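PDB 5GPA: transcriptional regulator (TetR/AcrR family) from Bacillus halodurans, which probably represses fatty acid degradation genes by binding their operator DNA, a grip probably controlled by effector binding in the all-helical C-terminal domain. Local coordinates for residues I12-V17 and Q60-R65; G64-K69 and K125-L130; D79-L84 and G142-E147; H91-A96 and D176-V181. The protein carries 1 engineered substitution. All blocks are in the same frame, centred on the assembly; numbering follows the deposited sequence.

Contact 1: residues I12-V17 and Q60-R65; sequences IIDAAV and QEKMGR
The carboxylate of Asp14 is the flat group facing the partner helix, and it is met at one oxygen: Lys62 NZ lies 3.5 Å from Asp14 OD1, almost in line with the CG-OD1 bond. This long salt bridge, with a weak hydrogen bond, belongs to the TetR arrangement in which helix 7-23 of the DNA-binding unit packs on helix 51-75, the connector into the C-terminal domain. The short segments cross nearly at right angles (-99°), with axes 11.8 Å apart, so side chains bridge the gap. Lys62 bends at its second torsion (chi2 -48°) and then runs extended, so its aliphatic part passes Ile13 and Val17 before the ammonium reaches the acid. Ile13 CG2 rests 4.2 Å from Lys62 CE, and the two side chains run past each other in opposite directions. Leu58, one turn earlier on helix 51-75, continues the apolar surface under Ile13 and Val17. Two basic groups crowd here, Lys62 NZ being 3.0 Å from Arg65 NH2; the acids Asp14 and Glu61 would offset that charge. The guanidinium has its own acid, through a long pair of 3.5 Å between Arg65 NH1 and Glu61 OE1.

Contact 2: residues G64-K69 and K125-L130; sequences GRFVDK and KGYLNL
Phe66 and Tyr127 form the aromatic part of this contact, a T-shaped (edge-to-face) stack. The ring planes stand at 81° and the centroids are 5.2 Å apart. Phe66 supplies the edge: its CE1 sits 3.8 Å above the Tyr127 ring, over the centre, so that atom is nearly equidistant from several ring carbons. Both rings have CG opposite the backbone N (chi1 173° for Phe66), a torsion that sends each ring off its helix so that Phe66 CE1 reaches the Tyr127 face.

The aliphatic part belongs to Val67, whose two methyls divide the work. CG2 lies against the backbone of helix 115-140, 3.8 Å from Tyr127 CA, and also touches CB at the root of that side chain. CG1 meets the branch end of Leu130, with CD2 at 4.0 Å, and Gly126 O lies near the same methyl. Val67 and Tyr127 are the closest pair of the two backbones, their CA atoms 6.0 Å apart.

The polar part is inside too: the hydroxyl of buried Tyr127 hydrogen-bonds to His91 ND1 on helix 80-96. The His91 ring also packs edge-to-face with Phe66, so the rings of three helices gather in one cluster. The two segments run almost parallel, 13° apart with axes separated by 9.6 Å. Such an aromatic and aliphatic seam, with helix 150-170 also packing on Tyr127, is the interior of the helical C-terminal regulatory domain of a TetR-family protein.

Contact 3: residues D79-L84 and G142-E147; sequences DVEEKL and GYFFQE
Tyr143 and Phe144 meet Val80 through matching first torsions: CG of each aromatic residue lies opposite the carbonyl carbon, with chi1 -66° and -60°. The Tyr143 ring meets CB and CG2 of Val80, the Phe144 ring meets CG1. Tyr143 CD2 packs 3.6 Å from Val80 CG2 and lies unusually close, 3.2 Å, to Val80 CB; Val80 CG1 approaches Phe144 CE2 at 3.9 Å. Two carboxylates complete the seat of the tyrosine. Asp79 OD1 stands 3.6 Å above one ring face, offset toward the rim, while Glu81, bent at its second torsion, brings OE2 to 3.3 Å from Tyr143 CB with its carboxylate plane almost perpendicular to the ring.

The other oxygen of Asp79 caps its own helix: OD2 accepts from Glu82 N at 2.6 Å and also faces Glu81 N, at a doubtfully short distance, which would limit the carboxylate's rotation. Phe144 continues inward to Leu189 of helix 181-190 and to Leu192 of the second subunit, so the loop also reaches the dimer interface. The arrangement is an N-capped helix start, Asp79 before helix 80-96, packed against the loop joining helices 115-140 and 150-170, at the end of the TetR C-terminal domain far from helix 7-23.

Contact 4: residues H91-A96 and D176-V181; sequences HFKQLA and DLTALV
Phe92 is the centre of the first shell, meeting Leu177 over one face, Leu180 at the edge and Val181 obliquely. Leu177 lies over the ring with CD1, and the two side chains cross at about a right angle; its other methyl, CD2, fits beside the base of the phenylalanine, 3.9 Å from Phe92 CB and 3.5 Å from Phe92 O. At the ring edge, near its plane, comes the backbone of the 176-181 segment, with Leu180 C 4.0 Å from Phe92 CE2. Val181 CG2 stands 3.7 Å from Phe92 CD2.

A second patch lies beside this one. The methyl of Thr178 sits between neighbouring turns of helix 80-96, with CG2 at 4.1 Å from both Lys93 CG and Ala96 CB. Its rotation is held from behind: Thr178 OG1 donates a 2.9 Å hydrogen bond to Asp176 OD1, approaching from above the carboxylate plane. With chi1 at 61°, the hydroxyl turns to the aspartate while CG2 is left to face the helix.

Further out, helix 150-170 backs the seam, with Leu161 on Phe92 and Val164 on Leu180, and Arg151 of the second subunit packs on Leu180. The whole is plain apolar packing of the 3-10 turn 177-179 and the first residue of helix 181-190 onto helix 80-96 in the all-helical C-terminal domain of a TetR-family regulator.

How the contacts relate
From the N terminus, contact 1 closes first, bringing the connecting helix 51-75 back onto helix 7-23 of the DNA-binding unit. Contact 2 begins where it ends, sharing Gly64 and Arg65, and closes on helix 115-140; Met63 touches Tyr127 between the two. Contacts 3 and 4 both start on helix 80-96, about 22 Å apart between centres; contact 3 closes on the loop after helix 115-140, and contact 4, the last, on the loop before helix 181-190. Contacts 2, 3 and 4 all cross one another in sequence, none nesting, which interlaces the C-terminal helices. Contacts 2 and 4 also meet through His91, whereas contacts 1 and 3 stand on opposite sides of the chain's centre.

Contact 1: residues I12-V17 and Q60-R65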
loop_
_atom_site.group_PDB
_atom_site.type_symbol
_atom_site.label_atom_id
_atom_site.label_comp_id
_atom_site.label_asym_id
_atom_site.label_seq_id
_atom_site.Cartn_x
_atom_site.Cartn_y
_atom_site.Cartn_z
ATOM N N ILE A 12 -20.398 -11.046 15.970
ATOM C CA ILE A 12 -19.027 -11.523 16.126
ATOM C C ILE A 12 -18.037 -10.647 15.335
ATOM O O ILE A 12 -16.987 -10.258 15.847
ATOM C CB ILE A 12 -18.944 -12.989 15.673
ATOM C CG1 ILE A 12 -19.846 -13.843 16.585
ATOM C CG2 ILE A 12 -17.469 -13.498 15.632
ATOM C CD1 ILE A 12 -20.494 -14.998 15.875
ATOM N N ILE A 13 -18.383 -10.367 14.083
ATOM C CA ILE A 13 -17.582 -9.507 13.200
ATOM C C ILE A 13 -17.280 -8.148 13.818
ATOM O O ILE A 13 -16.112 -7.745 13.897
ATOM C CB ILE A 13 -18.291 -9.303 11.850
ATOM C CG1 ILE A 13 -18.203 -10.588 11.029
ATOM C CG2 ILE A 13 -17.672 -8.146 11.089
ATOM C CD1 ILE A 13 -19.186 -10.649 9.891
ATOM N N ASP A 14 -18.328 -7.451 14.274
ATOM C CA ASP A 14 -18.173 -6.181 14.981
ATOM C C ASP A 14 -17.195 -6.316 16.129
ATOM O O ASP A 14 -16.334 -5.468 16.319
ATOM C CB ASP A 14 -19.512 -5.665 15.527
ATOM C CG ASP A 14 -20.384 -5.038 14.460
ATOM O OD1 ASP A 14 -19.923 -4.913 13.307
ATOM O OD2 ASP A 14 -21.531 -4.655 14.785
ATOM N N ALA A 15 -17.334 -7.384 16.912
ATOM C CA ALA A 15 -16.432 -7.597 18.044
ATOM C C ALA A 15 -15.029 -7.954 17.559
ATOM O O ALA A 15 -14.030 -7.656 18.216
ATOM C CB ALA A 15 -16.964 -8.690 18.954
ATOM N N ALA A 16 -14.963 -8.629 16.417
ATOM C CA ALA A 16 -13.673 -9.001 15.838
ATOM C C ALA A 16 -12.873 -7.728 15.486
ATOM O O ALA A 16 -11.693 -7.597 15.820
ATOM C CB ALA A 16 -13.879 -9.869 14.609
ATOM N N VAL A 17 -13.543 -6.789 14.834
ATOM C CA VAL A 17 -12.928 -5.518 14.517
ATOM C C VAL A 17 -12.303 -4.914 15.767
ATOM O O VAL A 17 -11.143 -4.529 15.753
ATOM C CB VAL A 17 -13.935 -4.522 13.916
ATOM C CG1 VAL A 17 -13.290 -3.132 13.802
ATOM C CG2 VAL A 17 -14.402 -4.997 12.554
ATOM N N GLN A 60 -14.743 -9.208 3.679
ATOM C CA GLN A 60 -15.709 -9.427 2.618
ATOM C C GLN A 60 -17.008 -8.687 2.903
ATOM O O GLN A 60 -17.595 -8.069 2.015
ATOM C CB GLN A 60 -15.983 -10.921 2.457
ATOM C CG GLN A 60 -16.623 -11.320 1.158
ATOM C CD GLN A 60 -16.500 -12.825 0.924
ATOM O OE1 GLN A 60 -15.769 -13.513 1.644
ATOM N NE2 GLN A 60 -17.227 -13.341 -0.070
ATOM N N GLU A 61 -17.455 -8.748 4.137
ATOM C CA GLU A 61 -18.649 -8.067 4.571
ATOM C C GLU A 61 -18.535 -6.560 4.556
ATOM O O GLU A 61 -19.354 -5.917 3.999
ATOM C CB GLU A 61 -19.042 -8.523 5.948
ATOM C CG GLU A 61 -20.395 -9.142 5.988
ATOM C CD GLU A 61 -21.425 -8.151 5.558
ATOM O OE1 GLU A 61 -21.508 -7.091 6.183
ATOM O OE2 GLU A 61 -22.114 -8.407 4.576
ATOM N N LYS A 62 -17.512 -6.026 5.199
ATOM C CA LYS A 62 -17.305 -4.608 5.248
ATOM C C LYS A 62 -17.108 -4.023 3.865
ATOM O O LYS A 62 -17.641 -2.994 3.568
ATOM C CB LYS A 62 -16.123 -4.265 6.127
ATOM C CG LYS A 62 -16.297 -4.608 7.591
ATOM C CD LYS A 62 -17.604 -4.151 8.164
ATOM C CE LYS A 62 -17.545 -4.208 9.666
ATOM N NZ LYS A 62 -18.667 -3.542 10.349
ATOM N N MET A 63 -16.340 -4.693 3.028
ATOM C CA MET A 63 -16.105 -4.191 1.692
ATOM C C MET A 63 -17.317 -4.214 0.799
ATOM O O MET A 63 -17.481 -3.342 -0.007
ATOM C CB MET A 63 -14.942 -4.895 1.029
ATOM C CG MET A 63 -13.609 -4.459 1.603
ATOM S SD MET A 63 -13.186 -2.779 1.161
ATOM C CE MET A 63 -13.335 -2.927 -0.587
ATOM N N GLY A 64 -18.161 -5.207 0.967
ATOM C CA GLY A 64 -19.336 -5.335 0.142
ATOM C C GLY A 64 -20.305 -4.206 0.334
ATOM O O GLY A 64 -20.839 -3.690 -0.591
ATOM N N ARG A 65 -20.485 -3.803 1.564
ATOM C CA ARG A 65 -21.282 -2.632 1.865
ATOM C C ARG A 65 -20.585 -1.315 1.511
ATOM O O ARG A 65 -21.236 -0.392 1.094
ATOM C CB ARG A 65 -21.694 -2.621 3.333
ATOM C CG ARG A 65 -20.665 -2.039 4.283
ATOM C CD ARG A 65 -21.276 -1.727 5.641
ATOM N NE ARG A 65 -21.482 -2.945 6.441
ATOM C CZ ARG A 65 -20.998 -3.132 7.660
ATOM N NH1 ARG A 65 -21.231 -4.267 8.287
ATOM N NH2 ARG A 65 -20.276 -2.179 8.248
#

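Contact 2: residues G64-K69 and K125-L130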
loop_
_atom_site.group_PDB
_atom_site.type_symbol
_atom_site.label_atom_id
_atom_site.label_comp_id
_atom_site.label_asym_id
_atom_site.label_seq_id
_atom_site.Cartn_x
_atom_site.Cartn_y
_atom_site.Cartn_z
ATOM N N GLY A 64 -18.161 -5.207 0.967
ATOM C CA GLY A 64 -19.336 -5.335 0.142
ATOM C C GLY A 64 -20.305 -4.206 0.334
ATOM O O GLY A 64 -20.839 -3.690 -0.591
ATOM N N ARG A 65 -20.485 -3.803 1.564
ATOM C CA ARG A 65 -21.282 -2.632 1.865
ATOM C C ARG A 65 -20.585 -1.315 1.511
ATOM O O ARG A 65 -21.236 -0.392 1.094
ATOM C CB ARG A 65 -21.694 -2.621 3.333
ATOM C CG ARG A 65 -20.665 -2.039 4.283
ATOM C CD ARG A 65 -21.276 -1.727 5.641
ATOM N NE ARG A 65 -21.482 -2.945 6.441
ATOM C CZ ARG A 65 -20.998 -3.132 7.660
ATOM N NH1 ARG A 65 -21.231 -4.267 8.287
ATOM N NH2 ARG A 65 -20.276 -2.179 8.248
ATOM N N PHE A 66 -19.272 -1.246 1.707
ATOM C CA PHE A 66 -18.489 -0.075 1.381
ATOM C C PHE A 66 -18.699 0.303 -0.065
ATOM O O PHE A 66 -18.972 1.426 -0.362
ATOM C CB PHE A 66 -17.045 -0.372 1.724
ATOM C CG PHE A 66 -16.052 0.659 1.307
ATOM C CD1 PHE A 66 -15.637 0.735 0.022
ATOM C CD2 PHE A 66 -15.439 1.462 2.244
ATOM C CE1 PHE A 66 -14.680 1.637 -0.353
ATOM C CE2 PHE A 66 -14.485 2.371 1.881
ATOM C CZ PHE A 66 -14.108 2.451 0.575
ATOM N N VAL A 67 -18.631 -0.668 -0.941
ATOM C CA VAL A 67 -18.778 -0.460 -2.353
ATOM C C VAL A 67 -20.191 -0.101 -2.781
ATOM O O VAL A 67 -20.397 0.818 -3.515
ATOM C CB VAL A 67 -18.260 -1.687 -3.104
ATOM C CG1 VAL A 67 -18.586 -1.632 -4.578
ATOM C CG2 VAL A 67 -16.774 -1.859 -2.862
ATOM N N ASP A 68 -21.173 -0.849 -2.337
ATOM C CA ASP A 68 -22.568 -0.546 -2.685
ATOM C C ASP A 68 -23.018 0.839 -2.228
ATOM O O ASP A 68 -23.756 1.497 -2.951
ATOM C CB ASP A 68 -23.519 -1.603 -2.127
ATOM C CG ASP A 68 -23.395 -2.914 -2.846
ATOM O OD1 ASP A 68 -23.852 -3.012 -4.001
ATOM O OD2 ASP A 68 -22.855 -3.862 -2.257
ATOM N N LYS A 69 -22.573 1.284 -1.057
ATOM C CA LYS A 69 -22.830 2.658 -0.664
ATOM C C LYS A 69 -22.147 3.676 -1.574
ATOM O O LYS A 69 -22.750 4.698 -1.905
ATOM C CB LYS A 69 -22.425 2.896 0.782
ATOM C CG LYS A 69 -23.237 2.113 1.793
ATOM C CD LYS A 69 -22.866 2.492 3.229
ATOM C CE LYS A 69 -23.274 1.400 4.198
ATOM N NZ LYS A 69 -22.855 1.661 5.615
ATOM N N LYS A 125 -11.131 -6.861 -5.246
ATOM C CA LYS A 125 -11.477 -6.773 -6.669
ATOM C C LYS A 125 -12.812 -6.082 -6.922
ATOM O O LYS A 125 -12.990 -5.425 -7.948
ATOM C CB LYS A 125 -11.485 -8.167 -7.308
ATOM C CG LYS A 125 -10.278 -8.401 -8.212
ATOM C CD LYS A 125 -10.077 -9.877 -8.535
ATOM C CE LYS A 125 -8.711 -10.122 -9.177
ATOM N NZ LYS A 125 -8.376 -11.572 -9.200
ATOM N N GLY A 126 -13.743 -6.223 -5.986
ATOM C CA GLY A 126 -15.038 -5.575 -6.116
ATOM C C GLY A 126 -14.900 -4.067 -6.172
ATOM O O GLY A 126 -15.536 -3.403 -6.989
ATOM N N TYR A 127 -14.071 -3.513 -5.300
ATOM C CA TYR A 127 -13.833 -2.071 -5.306
ATOM C C TYR A 127 -13.096 -1.651 -6.603
ATOM O O TYR A 127 -13.497 -0.689 -7.270
ATOM C CB TYR A 127 -13.044 -1.664 -4.058
ATOM C CG TYR A 127 -12.886 -0.164 -3.829
ATOM C CD1 TYR A 127 -13.817 0.749 -4.299
ATOM C CD2 TYR A 127 -11.782 0.328 -3.146
ATOM C CE1 TYR A 127 -13.649 2.125 -4.093
ATOM C CE2 TYR A 127 -11.604 1.685 -2.934
ATOM C CZ TYR A 127 -12.533 2.579 -3.398
ATOM O OH TYR A 127 -12.339 3.934 -3.159
ATOM N N LEU A 128 -12.054 -2.397 -6.975
ATOM C CA LEU A 128 -11.279 -2.100 -8.187
ATOM C C LEU A 128 -12.163 -2.137 -9.444
ATOM O O LEU A 128 -11.965 -1.353 -10.359
ATOM C CB LEU A 128 -10.087 -3.065 -8.315
ATOM C CG LEU A 128 -9.127 -3.065 -7.103
ATOM C CD1 LEU A 128 -8.017 -4.114 -7.230
ATOM C CD2 LEU A 128 -8.500 -1.688 -6.870
ATOM N N ASN A 129 -13.147 -3.038 -9.473
ATOM C CA ASN A 129 -14.132 -3.059 -10.548
ATOM C C ASN A 129 -14.935 -1.774 -10.627
ATOM O O ASN A 129 -15.175 -1.260 -11.708
ATOM C CB ASN A 129 -15.080 -4.245 -10.380
ATOM C CG ASN A 129 -14.431 -5.540 -10.760
ATOM O OD1 ASN A 129 -13.406 -5.536 -11.435
ATOM N ND2 ASN A 129 -15.013 -6.660 -10.333
ATOM N N LEU A 130 -15.338 -1.249 -9.477
ATOM C CA LEU A 130 -16.087 -0.006 -9.440
ATOM C C LEU A 130 -15.259 1.134 -10.017
ATOM O O LEU A 130 -15.762 1.958 -10.791
ATOM C CB LEU A 130 -16.521 0.316 -8.004
ATOM C CG LEU A 130 -17.241 1.648 -7.795
ATOM C CD1 LEU A 130 -18.488 1.734 -8.662
ATOM C CD2 LEU A 130 -17.592 1.843 -6.317
#

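Contact 3: residues D79-L84 and G142-E147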
loop_
_atom_site.group_PDB
_atom_site.type_symbol
_atom_site.label_atom_id
_atom_site.label_comp_id
_atom_site.label_asym_id
_atom_site.label_seq_id
_atom_site.Cartn_x
_atom_site.Cartn_y
_atom_site.Cartn_z
ATOM N N ASP A 79 -22.071 14.742 -13.491
ATOM C CA ASP A 79 -20.705 14.751 -13.989
ATOM C C ASP A 79 -19.874 13.608 -13.360
ATOM O O ASP A 79 -20.068 13.236 -12.196
ATOM C CB ASP A 79 -20.062 16.134 -13.747
ATOM C CG ASP A 79 -18.565 16.111 -13.913
ATOM O OD1 ASP A 79 -18.057 16.574 -14.973
ATOM O OD2 ASP A 79 -17.916 15.644 -12.963
ATOM N N VAL A 80 -18.950 13.057 -14.143
ATOM C CA VAL A 80 -18.148 11.915 -13.712
ATOM C C VAL A 80 -17.010 12.351 -12.794
ATOM O O VAL A 80 -16.493 11.568 -11.999
ATOM C CB VAL A 80 -17.610 11.144 -14.945
ATOM C CG1 VAL A 80 -16.402 10.262 -14.628
ATOM C CG2 VAL A 80 -18.724 10.324 -15.568
ATOM N N GLU A 81 -16.618 13.613 -12.876
ATOM C CA GLU A 81 -15.608 14.095 -11.945
ATOM C C GLU A 81 -16.288 14.282 -10.598
ATOM O O GLU A 81 -15.658 14.096 -9.562
ATOM C CB GLU A 81 -14.948 15.385 -12.448
ATOM C CG GLU A 81 -13.782 15.093 -13.393
ATOM C CD GLU A 81 -13.717 16.030 -14.580
ATOM O OE1 GLU A 81 -13.370 17.221 -14.380
ATOM O OE2 GLU A 81 -13.988 15.567 -15.715
ATOM N N GLU A 82 -17.585 14.590 -10.591
ATOM C CA GLU A 82 -18.262 14.610 -9.293
ATOM C C GLU A 82 -18.446 13.166 -8.809
ATOM O O GLU A 82 -18.481 12.927 -7.601
ATOM C CB GLU A 82 -19.594 15.382 -9.319
ATOM C CG GLU A 82 -20.666 14.854 -8.330
ATOM C CD GLU A 82 -21.991 15.631 -8.350
ATOM O OE1 GLU A 82 -21.962 16.882 -8.440
ATOM O OE2 GLU A 82 -23.062 14.989 -8.245
ATOM N N LYS A 83 -18.491 12.210 -9.733
ATOM C CA LYS A 83 -18.510 10.815 -9.322
ATOM C C LYS A 83 -17.185 10.441 -8.683
ATOM O O LYS A 83 -17.156 9.718 -7.696
ATOM C CB LYS A 83 -18.804 9.895 -10.491
ATOM C CG LYS A 83 -20.220 9.997 -11.014
ATOM C CD LYS A 83 -20.497 8.903 -12.026
ATOM C CE LYS A 83 -21.938 8.952 -12.518
ATOM N NZ LYS A 83 -22.328 7.722 -13.285
ATOM N N LEU A 84 -16.093 10.946 -9.243
ATOM C CA LEU A 84 -14.779 10.702 -8.657
ATOM C C LEU A 84 -14.690 11.365 -7.280
ATOM O O LEU A 84 -14.147 10.788 -6.334
ATOM C CB LEU A 84 -13.664 11.211 -9.573
ATOM C CG LEU A 84 -12.255 10.873 -9.057
ATOM C CD1 LEU A 84 -12.139 9.366 -8.902
ATOM C CD2 LEU A 84 -11.165 11.399 -9.969
ATOM N N GLY A 142 -15.543 11.628 -22.561
ATOM C CA GLY A 142 -14.521 12.630 -22.788
ATOM C C GLY A 142 -14.131 13.475 -21.589
ATOM O O GLY A 142 -13.530 14.532 -21.761
ATOM N N TYR A 143 -14.452 13.023 -20.376
ATOM C CA TYR A 143 -13.962 13.696 -19.171
ATOM C C TYR A 143 -12.488 13.355 -18.904
ATOM O O TYR A 143 -11.693 14.232 -18.564
ATOM C CB TYR A 143 -14.812 13.327 -17.949
ATOM C CG TYR A 143 -16.252 13.807 -17.983
ATOM C CD1 TYR A 143 -16.583 15.096 -18.399
ATOM C CD2 TYR A 143 -17.288 12.964 -17.601
ATOM C CE1 TYR A 143 -17.912 15.527 -18.417
ATOM C CE2 TYR A 143 -18.611 13.382 -17.610
ATOM C CZ TYR A 143 -18.919 14.661 -18.023
ATOM O OH TYR A 143 -20.239 15.069 -18.040
ATOM N N PHE A 144 -12.126 12.080 -19.046
ATOM C CA PHE A 144 -10.741 11.653 -18.857
ATOM C C PHE A 144 -10.092 11.511 -20.227
ATOM O O PHE A 144 -10.769 11.152 -21.182
ATOM C CB PHE A 144 -10.663 10.317 -18.096
ATOM C CG PHE A 144 -11.283 10.347 -16.730
ATOM C CD1 PHE A 144 -11.147 11.452 -15.915
ATOM C CD2 PHE A 144 -12.016 9.266 -16.272
ATOM C CE1 PHE A 144 -11.714 11.471 -14.666
ATOM C CE2 PHE A 144 -12.598 9.282 -15.031
ATOM C CZ PHE A 144 -12.445 10.382 -14.221
ATOM N N PHE A 145 -8.783 11.739 -20.331
ATOM C CA PHE A 145 -8.162 11.703 -21.656
ATOM C C PHE A 145 -8.223 10.270 -22.199
ATOM O O PHE A 145 -8.198 9.309 -21.432
ATOM C CB PHE A 145 -6.733 12.289 -21.627
ATOM C CG PHE A 145 -5.689 11.401 -21.022
ATOM C CD1 PHE A 145 -5.505 11.350 -19.651
ATOM C CD2 PHE A 145 -4.850 10.655 -21.834
ATOM C CE1 PHE A 145 -4.509 10.539 -19.095
ATOM C CE2 PHE A 145 -3.867 9.847 -21.299
ATOM C CZ PHE A 145 -3.693 9.783 -19.923
ATOM N N GLN A 146 -8.347 10.121 -23.515
ATOM C CA GLN A 146 -8.807 8.844 -24.074
ATOM C C GLN A 146 -7.698 7.789 -24.173
ATOM O O GLN A 146 -7.965 6.588 -24.139
ATOM C CB GLN A 146 -9.449 9.075 -25.451
ATOM C CG GLN A 146 -10.846 8.435 -25.597
ATOM C CD GLN A 146 -10.860 6.926 -25.885
ATOM O OE1 GLN A 146 -9.839 6.251 -25.837
ATOM N NE2 GLN A 146 -12.051 6.394 -26.149
ATOM N N GLU A 147 -6.446 8.222 -24.235
ATOM C CA GLU A 147 -5.318 7.290 -24.284
ATOM C C GLU A 147 -4.964 6.737 -22.893
ATOM O O GLU A 147 -3.954 6.065 -22.724
ATOM C CB GLU A 147 -4.087 7.970 -24.900
ATOM C CG GLU A 147 -4.188 8.216 -26.403
ATOM C CD GLU A 147 -2.957 8.916 -26.993
ATOM O OE1 GLU A 147 -2.134 9.471 -26.224
ATOM O OE2 GLU A 147 -2.812 8.904 -28.237
#

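Contact 4: residues H91-A96 and D176-V181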
loop_
_atom_site.group_PDB
_atom_site.type_symbol
_atom_site.label_atom_id
_atom_site.label_comp_id
_atom_site.label_asym_id
_atom_site.label_seq_id
_atom_site.Cartn_x
_atom_site.Cartn_y
_atom_site.Cartn_z
ATOM N N HIS A 91 -14.907 7.115 0.330
ATOM C CA HIS A 91 -13.811 6.274 0.811
ATOM C C HIS A 91 -13.276 6.801 2.138
ATOM O O HIS A 91 -13.182 6.061 3.108
ATOM C CB HIS A 91 -12.702 6.215 -0.252
ATOM C CG HIS A 91 -11.576 5.261 0.056
ATOM N ND1 HIS A 91 -11.017 4.433 -0.897
ATOM C CD2 HIS A 91 -10.890 5.021 1.201
ATOM C CE1 HIS A 91 -10.042 3.723 -0.355
ATOM N NE2 HIS A 91 -9.950 4.055 0.919
ATOM N N PHE A 92 -12.918 8.081 2.176
ATOM C CA PHE A 92 -12.385 8.683 3.385
ATOM C C PHE A 92 -13.428 8.708 4.520
ATOM O O PHE A 92 -13.095 8.431 5.670
ATOM C CB PHE A 92 -11.878 10.101 3.097
ATOM C CG PHE A 92 -10.611 10.145 2.265
ATOM C CD1 PHE A 92 -9.963 8.971 1.896
ATOM C CD2 PHE A 92 -10.074 11.355 1.865
ATOM C CE1 PHE A 92 -8.806 8.999 1.151
ATOM C CE2 PHE A 92 -8.913 11.395 1.116
ATOM C CZ PHE A 92 -8.284 10.210 0.749
ATOM N N LYS A 93 -14.681 9.022 4.191
ATOM C CA LYS A 93 -15.730 9.164 5.214
ATOM C C LYS A 93 -16.009 7.861 5.932
ATOM O O LYS A 93 -16.137 7.823 7.150
ATOM C CB LYS A 93 -17.030 9.661 4.592
ATOM C CG LYS A 93 -17.411 11.045 4.978
ATOM C CD LYS A 93 -18.895 11.269 4.737
ATOM C CE LYS A 93 -19.146 12.741 4.505
ATOM N NZ LYS A 93 -20.566 13.100 4.721
ATOM N N GLN A 94 -16.120 6.784 5.174
ATOM C CA GLN A 94 -16.422 5.494 5.780
ATOM C C GLN A 94 -15.302 5.038 6.706
ATOM O O GLN A 94 -15.539 4.390 7.721
ATOM C CB GLN A 94 -16.700 4.465 4.690
ATOM C CG GLN A 94 -18.009 4.788 3.986
ATOM C CD GLN A 94 -18.434 3.722 3.026
ATOM O OE1 GLN A 94 -19.037 2.727 3.421
ATOM N NE2 GLN A 94 -18.138 3.921 1.752
ATOM N N LEU A 95 -14.074 5.402 6.383
ATOM C CA LEU A 95 -12.979 5.024 7.252
ATOM C C LEU A 95 -12.875 5.992 8.418
ATOM O O LEU A 95 -12.554 5.608 9.539
ATOM C CB LEU A 95 -11.683 4.978 6.459
ATOM C CG LEU A 95 -11.612 3.670 5.676
ATOM C CD1 LEU A 95 -10.314 3.621 4.935
ATOM C CD2 LEU A 95 -11.772 2.456 6.605
ATOM N N ALA A 96 -13.150 7.261 8.149
ATOM C CA ALA A 96 -13.150 8.250 9.209
ATOM C C ALA A 96 -14.240 7.901 10.235
ATOM O O ALA A 96 -14.094 8.180 11.415
ATOM C CB ALA A 96 -13.354 9.643 8.637
ATOM N N ASP A 176 -8.113 15.224 10.733
ATOM C CA ASP A 176 -9.323 15.158 9.948
ATOM C C ASP A 176 -9.013 14.596 8.568
ATOM O O ASP A 176 -8.481 15.307 7.728
ATOM C CB ASP A 176 -9.924 16.560 9.845
ATOM C CG ASP A 176 -11.402 16.543 9.601
ATOM O OD1 ASP A 176 -11.920 15.504 9.135
ATOM O OD2 ASP A 176 -12.051 17.574 9.888
ATOM N N LEU A 177 -9.338 13.327 8.338
ATOM C CA LEU A 177 -9.040 12.700 7.050
ATOM C C LEU A 177 -9.874 13.337 5.940
ATOM O O LEU A 177 -9.422 13.507 4.817
ATOM C CB LEU A 177 -9.289 11.193 7.125
ATOM C CG LEU A 177 -9.068 10.336 5.884
ATOM C CD1 LEU A 177 -7.573 10.257 5.512
ATOM C CD2 LEU A 177 -9.648 8.945 6.111
ATOM N N THR A 178 -11.097 13.731 6.259
ATOM C CA THR A 178 -11.977 14.268 5.226
ATOM C C THR A 178 -11.590 15.683 4.784
ATOM O O THR A 178 -12.158 16.207 3.834
ATOM C CB THR A 178 -13.450 14.234 5.686
ATOM O OG1 THR A 178 -13.603 15.038 6.859
ATOM C CG2 THR A 178 -13.858 12.801 6.010
ATOM N N ALA A 179 -10.597 16.287 5.435
ATOM C CA ALA A 179 -10.018 17.543 4.937
ATOM C C ALA A 179 -9.159 17.336 3.679
ATOM O O ALA A 179 -8.768 18.296 3.013
ATOM C CB ALA A 179 -9.175 18.204 6.015
ATOM N N LEU A 180 -8.841 16.082 3.378
ATOM C CA LEU A 180 -7.976 15.759 2.254
ATOM C C LEU A 180 -8.759 15.391 0.990
ATOM O O LEU A 180 -8.166 15.233 -0.078
ATOM C CB LEU A 180 -7.039 14.610 2.643
ATOM C CG LEU A 180 -6.101 14.971 3.794
ATOM C CD1 LEU A 180 -5.218 13.782 4.192
ATOM C CD2 LEU A 180 -5.259 16.220 3.447
ATOM N N VAL A 181 -10.085 15.270 1.113
ATOM C CA VAL A 181 -10.933 14.859 0.002
ATOM C C VAL A 181 -10.723 15.716 -1.237
ATOM O O VAL A 181 -10.494 15.192 -2.339
ATOM C CB VAL A 181 -12.447 14.900 0.356
ATOM C CG1 VAL A 181 -13.296 14.769 -0.922
ATOM C CG2 VAL A 181 -12.816 13.801 1.341
#